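Local atomic coordinates of uncharacterized protein (Starkeya novella, PDB entry 5I20), a protein that exports a broad range of amino acids, among them threonine, methionine, lysine and glutamate, as a membrane transporter of the DMT superfamily. Residues P31-T36 against L198-V203; L38-G43 against G183-T188; W65-H70 against R171-V176. All blocks are in the same frame, centred on the assembly; numbering follows the deposited sequence.

In the fold
Interactions 1 and 2 join the same two transmembrane helices, 32-53 and 181-199, at places whose centres lie 15 Å apart; interaction 3 ties helix 65-88 to the cytoplasmic loop before helix 181-199. Interaction 2 is the buried one and is wholly without hydrogen bonds across it: a sulfur and a phenyl ring meet between antiparallel helices. Interaction 1, partly buried at the periplasmic end, adds a carboxylate hydrogen-bonded to a backbone amide in the first turn of a helix. Interaction 3 is a surface contact at the cytoplasmic end, made by an offset aromatic stack and valines. It touches interaction 2 where Phe184 CZ packs on Val67 O at 3.4 Å, whereas interactions 1 and 3 stay about 14 Å apart at their nearest atoms.

Interaction 1. Residues P31-T36 against L198-V203; sequences PPFLLT and LFEPSV
Pro31, at the N-cap position of helix 32-53, comes nearest to Val203 of the chain leaving helix 181-199, with CA atoms 6.9 Å apart. The contact lies at the periplasmic end of the DMT fold, where a first-turn amide of helix 32-53 is hydrogen-bonded by Glu200, the first residue after helix 181-199: Phe33 N gives its hydrogen to Glu200 OE2 at 3.0 Å, with an N-H...O angle of 158°. The amide approaches from above the carboxylate plane, 39° out of it. A proline has no N-H to offer, so Pro32 can only lay its ring carbons CG and CD against the same oxygen. The position at the helix N-terminus would probably favour the negative charge of Glu200.

A bend at chi2 turns the glutamate's carboxylate toward Phe33, while Glu200 CG lies against Pro31 CB at 3.4 Å. The Phe33 ring and the carboxylate have planes 66° apart, and Glu200 OE1 sits at the ring's edge, 3.4 Å from Phe33 CD2. Phe80 and Phe83 of helix 65-88 also pack on Phe33, the latter edge-to-face, as do Ser192 and Cys195 of helix 181-199, so the aromatic side chain is held among three helices. Pro31 continues the contact along its ring, CG touching the carbonyl oxygen of Pro201 and CD reaching Val203 CB at 3.9 Å. Beyond it, Leu34 extends CD2 to within 3.5 Å of Val203 O.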
loop_
_atom_site.group_PDB
_atom_site.type_symbol
_atom_site.label_atom_id
_atom_site.label_comp_id
_atom_site.label_asym_id
_atom_site.label_seq_id
_atom_site.Cartn_x
_atom_site.Cartn_y
_atom_site.Cartn_z
ATOM N N PRO A 31 11.359 4.523 15.381
ATOM C CA PRO A 31 10.130 3.749 15.597
ATOM C C PRO A 31 8.999 4.146 14.641
ATOM O O PRO A 31 8.961 5.291 14.188
ATOM C CB PRO A 31 9.771 4.074 17.049
ATOM C CG PRO A 31 10.410 5.390 17.320
ATOM C CD PRO A 31 11.678 5.389 16.529
ATOM N N PRO A 32 8.081 3.208 14.346
ATOM C CA PRO A 32 7.090 3.351 13.268
ATOM C C PRO A 32 6.108 4.519 13.407
ATOM O O PRO A 32 5.829 5.183 12.408
ATOM C CB PRO A 32 6.329 2.019 13.322
ATOM C CG PRO A 32 6.526 1.523 14.709
ATOM C CD PRO A 32 7.922 1.930 15.062
ATOM N N PHE A 33 5.580 4.753 14.603
ATOM C CA PHE A 33 4.556 5.781 14.779
ATOM C C PHE A 33 5.107 7.191 14.606
ATOM O O PHE A 33 4.461 8.044 13.995
ATOM C CB PHE A 33 3.888 5.646 16.147
ATOM C CG PHE A 33 2.747 4.676 16.165
ATOM C CD1 PHE A 33 1.611 4.915 15.407
ATOM C CD2 PHE A 33 2.804 3.529 16.939
ATOM C CE1 PHE A 33 0.555 4.026 15.416
ATOM C CE2 PHE A 33 1.749 2.635 16.954
ATOM C CZ PHE A 33 0.624 2.884 16.192
ATOM N N LEU A 34 6.294 7.436 15.150
ATOM C CA LEU A 34 6.953 8.721 14.965
ATOM C C LEU A 34 7.293 8.926 13.495
ATOM O O LEU A 34 7.143 10.024 12.962
ATOM C CB LEU A 34 8.221 8.817 15.813
ATOM C CG LEU A 34 8.949 10.161 15.733
ATOM C CD1 LEU A 34 8.074 11.276 16.290
ATOM C CD2 LEU A 34 10.282 10.104 16.458
ATOM N N LEU A 35 7.744 7.859 12.844
ATOM C CA LEU A 35 8.104 7.913 11.432
ATOM C C LEU A 35 6.866 8.185 10.587
ATOM O O LEU A 35 6.929 8.878 9.571
ATOM C CB LEU A 35 8.780 6.609 10.999
ATOM C CG LEU A 35 9.421 6.570 9.608
ATOM C CD1 LEU A 35 10.565 7.571 9.508
ATOM C CD2 LEU A 35 9.903 5.165 9.272
ATOM N N THR A 36 5.738 7.637 11.023
ATOM C CA THR A 36 4.461 7.857 10.360
ATOM C C THR A 36 4.017 9.308 10.526
ATOM O O THR A 36 3.614 9.959 9.560
ATOM C CB THR A 36 3.377 6.910 10.916
ATOM O OG1 THR A 36 3.759 5.550 10.667
ATOM C CG2 THR A 36 2.032 7.181 10.263
ATOM N N LEU A 198 2.861 7.981 23.788
ATOM C CA LEU A 198 2.341 6.980 24.712
ATOM C C LEU A 198 3.127 5.666 24.717
ATOM O O LEU A 198 3.501 5.169 25.780
ATOM C CB LEU A 198 0.870 6.692 24.392
ATOM C CG LEU A 198 -0.182 7.468 25.191
ATOM C CD1 LEU A 198 0.116 8.962 25.219
ATOM C CD2 LEU A 198 -1.576 7.209 24.633
ATOM N N PHE A 199 3.373 5.102 23.538
ATOM C CA PHE A 199 3.915 3.746 23.450
ATOM C C PHE A 199 5.326 3.671 22.876
ATOM O O PHE A 199 5.888 2.582 22.752
ATOM C CB PHE A 199 3.003 2.864 22.590
ATOM C CG PHE A 199 1.550 2.932 22.960
ATOM C CD1 PHE A 199 1.154 3.033 24.283
ATOM C CD2 PHE A 199 0.578 2.887 21.976
ATOM C CE1 PHE A 199 -0.184 3.095 24.615
ATOM C CE2 PHE A 199 -0.761 2.946 22.302
ATOM C CZ PHE A 199 -1.142 3.050 23.623
ATOM N N GLU A 200 5.900 4.817 22.521
ATOM C CA GLU A 200 7.124 4.815 21.723
ATOM C C GLU A 200 8.365 5.327 22.451
ATOM O O GLU A 200 8.287 6.256 23.259
ATOM C CB GLU A 200 6.911 5.651 20.460
ATOM C CG GLU A 200 7.352 4.998 19.177
ATOM C CD GLU A 200 6.284 4.128 18.546
ATOM O OE1 GLU A 200 5.319 3.761 19.249
ATOM O OE2 GLU A 200 6.406 3.816 17.341
ATOM N N PRO A 201 9.523 4.710 22.161
ATOM C CA PRO A 201 10.822 5.237 22.591
ATOM C C PRO A 201 11.200 6.461 21.765
ATOM O O PRO A 201 11.031 6.449 20.544
ATOM C CB PRO A 201 11.778 4.070 22.330
ATOM C CG PRO A 201 11.130 3.300 21.231
ATOM C CD PRO A 201 9.652 3.413 21.474
ATOM N N SER A 202 11.702 7.500 22.423
ATOM C CA SER A 202 11.987 8.766 21.756
ATOM C C SER A 202 13.283 8.730 20.946
ATOM O O SER A 202 14.298 9.285 21.360
ATOM C CB SER A 202 12.047 9.894 22.787
ATOM O OG SER A 202 12.291 11.145 22.168
ATOM N N VAL A 203 13.240 8.079 19.789
ATOM C CA VAL A 203 14.392 8.040 18.897
ATOM C C VAL A 203 14.091 8.815 17.616
ATOM O O VAL A 203 13.349 8.346 16.751
ATOM C CB VAL A 203 14.796 6.594 18.545
ATOM C CG1 VAL A 203 15.998 6.588 17.611
ATOM C CG2 VAL A 203 15.100 5.811 19.813
#

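Interaction 2. Residues L38-G43 against G183-T188; sequences LTFTIG and GFCLAT
Phe40 and Cys185 point their side chains toward each other's helix, and the sulfur meets the ring obliquely. Cys185 SG lies 3.5 Å from Phe40 CD2 and 4.7 Å from the ring centroid, along a direction 71° off the ring normal, a sulfur-aromatic contact. With SG anti to its own carbonyl carbon (chi1 -71°), the thiol is set where CD2 and CE2 of the ring can both touch it. Thr188, one helical turn further on, brings CB toward Phe40 CD2 at 4.4 Å, again obliquely.

The backbones take part as well: Cys185 CB stands 3.5 Å from Phe40 O, and Phe40 CB is equally close to Cys185 O. This reciprocal contact belongs to a nearly antiparallel transmembrane helix pair, in which the axes of segments 38-43 and 183-188 approach to 7.7 Å and cross at -153°. It joins the two EamA-like sequence regions of the DMT fold, since helix 32-53 lies in the first and helix 181-199 in the second. His79 and Phe225 also meet the Phe40 ring, so aromatic neighbours from other helices share its surroundings.

To one flank of this core, Leu186 leans over Thr41, its CD2 3.9 Å from Thr41 O. The hydroxyl of Thr41 is engaged by Ala37 O within its own helix, while Thr188 OG1 bonds to Phe184 O at 2.6 Å, opposite in face to the backbone N-H of Thr188 that shares this acceptor.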
loop_
_atom_site.group_PDB
_atom_site.type_symbol
_atom_site.label_atom_id
_atom_site.label_comp_id
_atom_site.label_asym_id
_atom_site.label_seq_id
_atom_site.Cartn_x
_atom_site.Cartn_y
_atom_site.Cartn_z
ATOM N N LEU A 38 5.850 11.922 11.080
ATOM C CA LEU A 38 6.718 12.811 10.318
ATOM C C LEU A 38 6.434 12.721 8.819
ATOM O O LEU A 38 6.318 13.740 8.140
ATOM C CB LEU A 38 8.191 12.493 10.597
ATOM C CG LEU A 38 8.709 12.754 12.015
ATOM C CD1 LEU A 38 10.135 12.241 12.173
ATOM C CD2 LEU A 38 8.636 14.236 12.367
ATOM N N THR A 39 6.315 11.504 8.304
ATOM C CA THR A 39 6.147 11.315 6.865
ATOM C C THR A 39 4.752 11.700 6.363
ATOM O O THR A 39 4.605 12.152 5.228
ATOM C CB THR A 39 6.444 9.856 6.456
ATOM O OG1 THR A 39 5.743 8.958 7.325
ATOM C CG2 THR A 39 7.937 9.577 6.545
ATOM N N PHE A 40 3.735 11.531 7.202
ATOM C CA PHE A 40 2.374 11.865 6.792
ATOM C C PHE A 40 2.083 13.354 6.928
ATOM O O PHE A 40 1.203 13.880 6.246
ATOM C CB PHE A 40 1.353 11.046 7.584
ATOM C CG PHE A 40 1.004 9.739 6.934
ATOM C CD1 PHE A 40 1.806 8.625 7.116
ATOM C CD2 PHE A 40 -0.111 9.630 6.124
ATOM C CE1 PHE A 40 1.493 7.424 6.513
ATOM C CE2 PHE A 40 -0.429 8.433 5.517
ATOM C CZ PHE A 40 0.375 7.330 5.712
ATOM N N THR A 41 2.814 14.030 7.808
ATOM C CA THR A 41 2.749 15.485 7.866
ATOM C C THR A 41 3.324 16.044 6.570
ATOM O O THR A 41 2.742 16.937 5.958
ATOM C CB THR A 41 3.517 16.055 9.075
ATOM O OG1 THR A 41 2.896 15.609 10.287
ATOM C CG2 THR A 41 3.513 17.574 9.047
ATOM N N ILE A 42 4.462 15.499 6.147
ATOM C CA ILE A 42 5.073 15.889 4.883
ATOM C C ILE A 42 4.157 15.507 3.724
ATOM O O ILE A 42 3.958 16.286 2.793
ATOM C CB ILE A 42 6.459 15.235 4.694
ATOM C CG1 ILE A 42 7.417 15.702 5.795
ATOM C CG2 ILE A 42 7.032 15.565 3.321
ATOM C CD1 ILE A 42 8.769 15.017 5.775
ATOM N N GLY A 43 3.585 14.312 3.803
ATOM C CA GLY A 43 2.663 13.832 2.792
ATOM C C GLY A 43 1.427 14.694 2.653
ATOM O O GLY A 43 1.014 15.030 1.542
ATOM N N GLY A 183 -6.022 15.847 4.269
ATOM C CA GLY A 183 -6.677 15.898 5.562
ATOM C C GLY A 183 -6.579 14.568 6.281
ATOM O O GLY A 183 -6.436 14.521 7.502
ATOM N N PHE A 184 -6.659 13.484 5.514
ATOM C CA PHE A 184 -6.511 12.140 6.058
ATOM C C PHE A 184 -5.103 11.934 6.596
ATOM O O PHE A 184 -4.913 11.363 7.671
ATOM C CB PHE A 184 -6.809 11.079 4.995
ATOM C CG PHE A 184 -8.208 11.129 4.445
ATOM C CD1 PHE A 184 -9.228 11.758 5.141
ATOM C CD2 PHE A 184 -8.501 10.532 3.229
ATOM C CE1 PHE A 184 -10.512 11.797 4.629
ATOM C CE2 PHE A 184 -9.780 10.566 2.711
ATOM C CZ PHE A 184 -10.788 11.199 3.412
ATOM N N CYS A 185 -4.116 12.400 5.836
ATOM C CA CYS A 185 -2.718 12.242 6.216
ATOM C C CYS A 185 -2.376 13.051 7.461
ATOM O O CYS A 185 -1.727 12.544 8.376
ATOM C CB CYS A 185 -1.798 12.642 5.060
ATOM S SG CYS A 185 -1.805 11.479 3.673
ATOM N N LEU A 186 -2.815 14.307 7.494
ATOM C CA LEU A 186 -2.541 15.176 8.635
ATOM C C LEU A 186 -3.209 14.649 9.899
ATOM O O LEU A 186 -2.608 14.655 10.975
ATOM C CB LEU A 186 -3.001 16.607 8.349
ATOM C CG LEU A 186 -2.207 17.347 7.270
ATOM C CD1 LEU A 186 -2.779 18.736 7.023
ATOM C CD2 LEU A 186 -0.732 17.425 7.641
ATOM N N ALA A 187 -4.448 14.187 9.763
ATOM C CA ALA A 187 -5.164 13.593 10.886
ATOM C C ALA A 187 -4.460 12.326 11.358
ATOM O O ALA A 187 -4.286 12.116 12.560
ATOM C CB ALA A 187 -6.605 13.292 10.504
ATOM N N THR A 188 -4.049 11.489 10.408
ATOM C CA THR A 188 -3.314 10.267 10.726
ATOM C C THR A 188 -1.990 10.593 11.410
ATOM O O THR A 188 -1.572 9.899 12.336
ATOM C CB THR A 188 -3.035 9.420 9.466
ATOM O OG1 THR A 188 -4.272 9.091 8.824
ATOM C CG2 THR A 188 -2.305 8.136 9.830
#

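Interaction 3. Residues W65-H70 against R171-V176; sequences WPVWVH and RRFARV
Phe173 of the cytoplasmic loop 171-176 meets the first turns of helix 65-88, and its ring forms an offset stack with His70. Two successive type I beta turns, Arg171 to Ala174 and Phe173 to Val176, fold the loop between helices 150-169 and 181-199, and Phe173 is common to both. Its CB points toward the helix, and CG stands anti to the carbonyl carbon (chi1 -59°), which carries the ring in among Pro66, Val67 and His70.

From there the ring atoms divide their partners. Phe173 CD1 touches Val67 CG2 at 4.0 Å; on the other side, Phe173 CD2 rides 3.6 Å above the His70 plane, over the centre of the imidazole. Phe173 CE1 lies 4.4 Å from Pro66 CB. The tightest approach is that of Phe173 CE2, 3.5 Å from His70 CG. At the tip, Phe173 CZ comes within 3.7 Å of Pro66 O. That backbone oxygen also accepts the N-H of His70.

The rings of His70 and Phe173 have centroids 4.5 Å apart and planes tilted by 29°, so they overlap without being parallel. For His70 this requires CG anti to the backbone N (chi1 164°), which sends the imidazole out toward the loop. Its rotation is further fixed outside the contact, where NE2 is hydrogen-bonded to Tyr166 O and the Tyr166 ring stacks on it. With an alanine in place of the phenylalanine, the imidazole would probably lose its stacking partner on the loop side, and a gap is likely to open between Pro66, Val67 and His70. Beside the phenyl ring, the two valines reach toward each other tip to tip, Val67 CG2 meeting Val176 CG2 at 3.9 Å.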
loop_
_atom_site.group_PDB
_atom_site.type_symbol
_atom_site.label_atom_id
_atom_site.label_comp_id
_atom_site.label_asym_id
_atom_site.label_seq_id
_atom_site.Cartn_x
_atom_site.Cartn_y
_atom_site.Cartn_z
ATOM N N TRP A 65 -19.029 13.726 8.124
ATOM C CA TRP A 65 -18.297 12.775 8.958
ATOM C C TRP A 65 -18.045 11.386 8.335
ATOM O O TRP A 65 -17.054 10.747 8.689
ATOM C CB TRP A 65 -19.007 12.603 10.311
ATOM C CG TRP A 65 -20.355 11.952 10.248
ATOM C CD1 TRP A 65 -21.565 12.578 10.168
ATOM C CD2 TRP A 65 -20.632 10.545 10.275
ATOM N NE1 TRP A 65 -22.577 11.649 10.136
ATOM C CE2 TRP A 65 -22.031 10.394 10.199
ATOM C CE3 TRP A 65 -19.832 9.401 10.347
ATOM C CZ2 TRP A 65 -22.647 9.144 10.198
ATOM C CZ3 TRP A 65 -20.446 8.160 10.345
ATOM C CH2 TRP A 65 -21.839 8.042 10.271
ATOM N N PRO A 66 -18.920 10.900 7.423
ATOM C CA PRO A 66 -18.549 9.592 6.866
ATOM C C PRO A 66 -17.281 9.639 6.015
ATOM O O PRO A 66 -16.612 8.618 5.856
ATOM C CB PRO A 66 -19.760 9.216 6.002
ATOM C CG PRO A 66 -20.886 10.000 6.561
ATOM C CD PRO A 66 -20.280 11.294 7.001
ATOM N N VAL A 67 -16.964 10.812 5.475
ATOM C CA VAL A 67 -15.742 10.993 4.700
ATOM C C VAL A 67 -14.515 10.878 5.604
ATOM O O VAL A 67 -13.527 10.231 5.249
ATOM C CB VAL A 67 -15.734 12.358 3.973
ATOM C CG1 VAL A 67 -14.385 12.615 3.320
ATOM C CG2 VAL A 67 -16.850 12.415 2.942
ATOM N N TRP A 68 -14.592 11.494 6.780
ATOM C CA TRP A 68 -13.499 11.454 7.746
ATOM C C TRP A 68 -13.350 10.087 8.402
ATOM O O TRP A 68 -12.241 9.665 8.719
ATOM C CB TRP A 68 -13.701 12.519 8.822
ATOM C CG TRP A 68 -13.678 13.900 8.276
ATOM C CD1 TRP A 68 -14.743 14.738 8.115
ATOM C CD2 TRP A 68 -12.532 14.608 7.794
ATOM N NE1 TRP A 68 -14.328 15.929 7.571
ATOM C CE2 TRP A 68 -12.975 15.875 7.364
ATOM C CE3 TRP A 68 -11.173 14.297 7.688
ATOM C CZ2 TRP A 68 -12.109 16.830 6.837
ATOM C CZ3 TRP A 68 -10.315 15.246 7.166
ATOM C CH2 TRP A 68 -10.785 16.497 6.746
ATOM N N VAL A 69 -14.469 9.404 8.622
ATOM C CA VAL A 69 -14.425 8.065 9.194
ATOM C C VAL A 69 -13.713 7.133 8.222
ATOM O O VAL A 69 -12.880 6.321 8.616
ATOM C CB VAL A 69 -15.840 7.531 9.512
ATOM C CG1 VAL A 69 -15.797 6.046 9.819
ATOM C CG2 VAL A 69 -16.442 8.297 10.679
ATOM N N HIS A 70 -14.035 7.286 6.942
ATOM C CA HIS A 70 -13.436 6.495 5.873
ATOM C C HIS A 70 -11.930 6.734 5.744
ATOM O O HIS A 70 -11.141 5.791 5.737
ATOM C CB HIS A 70 -14.144 6.811 4.550
ATOM C CG HIS A 70 -13.395 6.370 3.332
ATOM N ND1 HIS A 70 -12.779 7.259 2.478
ATOM C CD2 HIS A 70 -13.176 5.138 2.816
ATOM C CE1 HIS A 70 -12.206 6.593 1.491
ATOM N NE2 HIS A 70 -12.432 5.305 1.672
ATOM N N ARG A 171 -14.148 4.393 -4.077
ATOM C CA ARG A 171 -14.956 4.654 -5.265
ATOM C C ARG A 171 -16.334 5.192 -4.883
ATOM O O ARG A 171 -16.932 5.968 -5.625
ATOM C CB ARG A 171 -15.099 3.396 -6.126
ATOM C CG ARG A 171 -15.996 3.594 -7.338
ATOM C CD ARG A 171 -15.619 2.678 -8.483
ATOM N NE ARG A 171 -14.314 3.018 -9.036
ATOM C CZ ARG A 171 -14.046 3.076 -10.335
ATOM N NH1 ARG A 171 -14.997 2.818 -11.224
ATOM N NH2 ARG A 171 -12.826 3.393 -10.745
ATOM N N ARG A 172 -16.827 4.789 -3.717
ATOM C CA ARG A 172 -18.104 5.284 -3.213
ATOM C C ARG A 172 -18.036 6.788 -2.960
ATOM O O ARG A 172 -19.019 7.508 -3.147
ATOM C CB ARG A 172 -18.499 4.531 -1.935
ATOM C CG ARG A 172 -19.632 5.161 -1.139
ATOM C CD ARG A 172 -20.167 4.199 -0.085
ATOM N NE ARG A 172 -21.468 3.650 -0.461
ATOM C CZ ARG A 172 -22.110 2.705 0.219
ATOM N NH1 ARG A 172 -21.570 2.188 1.316
ATOM N NH2 ARG A 172 -23.292 2.273 -0.200
ATOM N N PHE A 173 -16.862 7.258 -2.551
ATOM C CA PHE A 173 -16.638 8.679 -2.316
ATOM C C PHE A 173 -15.988 9.344 -3.524
ATOM O O PHE A 173 -15.161 10.241 -3.372
ATOM C CB PHE A 173 -15.762 8.887 -1.077
ATOM C CG PHE A 173 -16.339 8.304 0.180
ATOM C CD1 PHE A 173 -17.273 9.010 0.921
ATOM C CD2 PHE A 173 -15.946 7.051 0.621
ATOM C CE1 PHE A 173 -17.806 8.474 2.080
ATOM C CE2 PHE A 173 -16.477 6.510 1.777
ATOM C CZ PHE A 173 -17.406 7.222 2.508
ATOM N N ALA A 174 -16.367 8.906 -4.721
ATOM C CA ALA A 174 -15.766 9.417 -5.951
ATOM C C ALA A 174 -15.993 10.920 -6.137
ATOM O O ALA A 174 -15.209 11.587 -6.811
ATOM C CB ALA A 174 -16.300 8.654 -7.153
ATOM N N ARG A 175 -17.057 11.452 -5.544
ATOM C CA ARG A 175 -17.325 12.886 -5.629
ATOM C C ARG A 175 -16.335 13.689 -4.787
ATOM O O ARG A 175 -16.109 14.872 -5.046
ATOM C CB ARG A 175 -18.758 13.197 -5.190
ATOM N N VAL A 176 -15.747 13.041 -3.784
ATOM C CA VAL A 176 -14.810 13.706 -2.883
ATOM C C VAL A 176 -13.470 13.979 -3.563
ATOM O O VAL A 176 -12.832 13.058 -4.073
ATOM C CB VAL A 176 -14.567 12.870 -1.611
ATOM C CG1 VAL A 176 -13.564 13.561 -0.706
ATOM C CG2 VAL A 176 -15.879 12.631 -0.876
#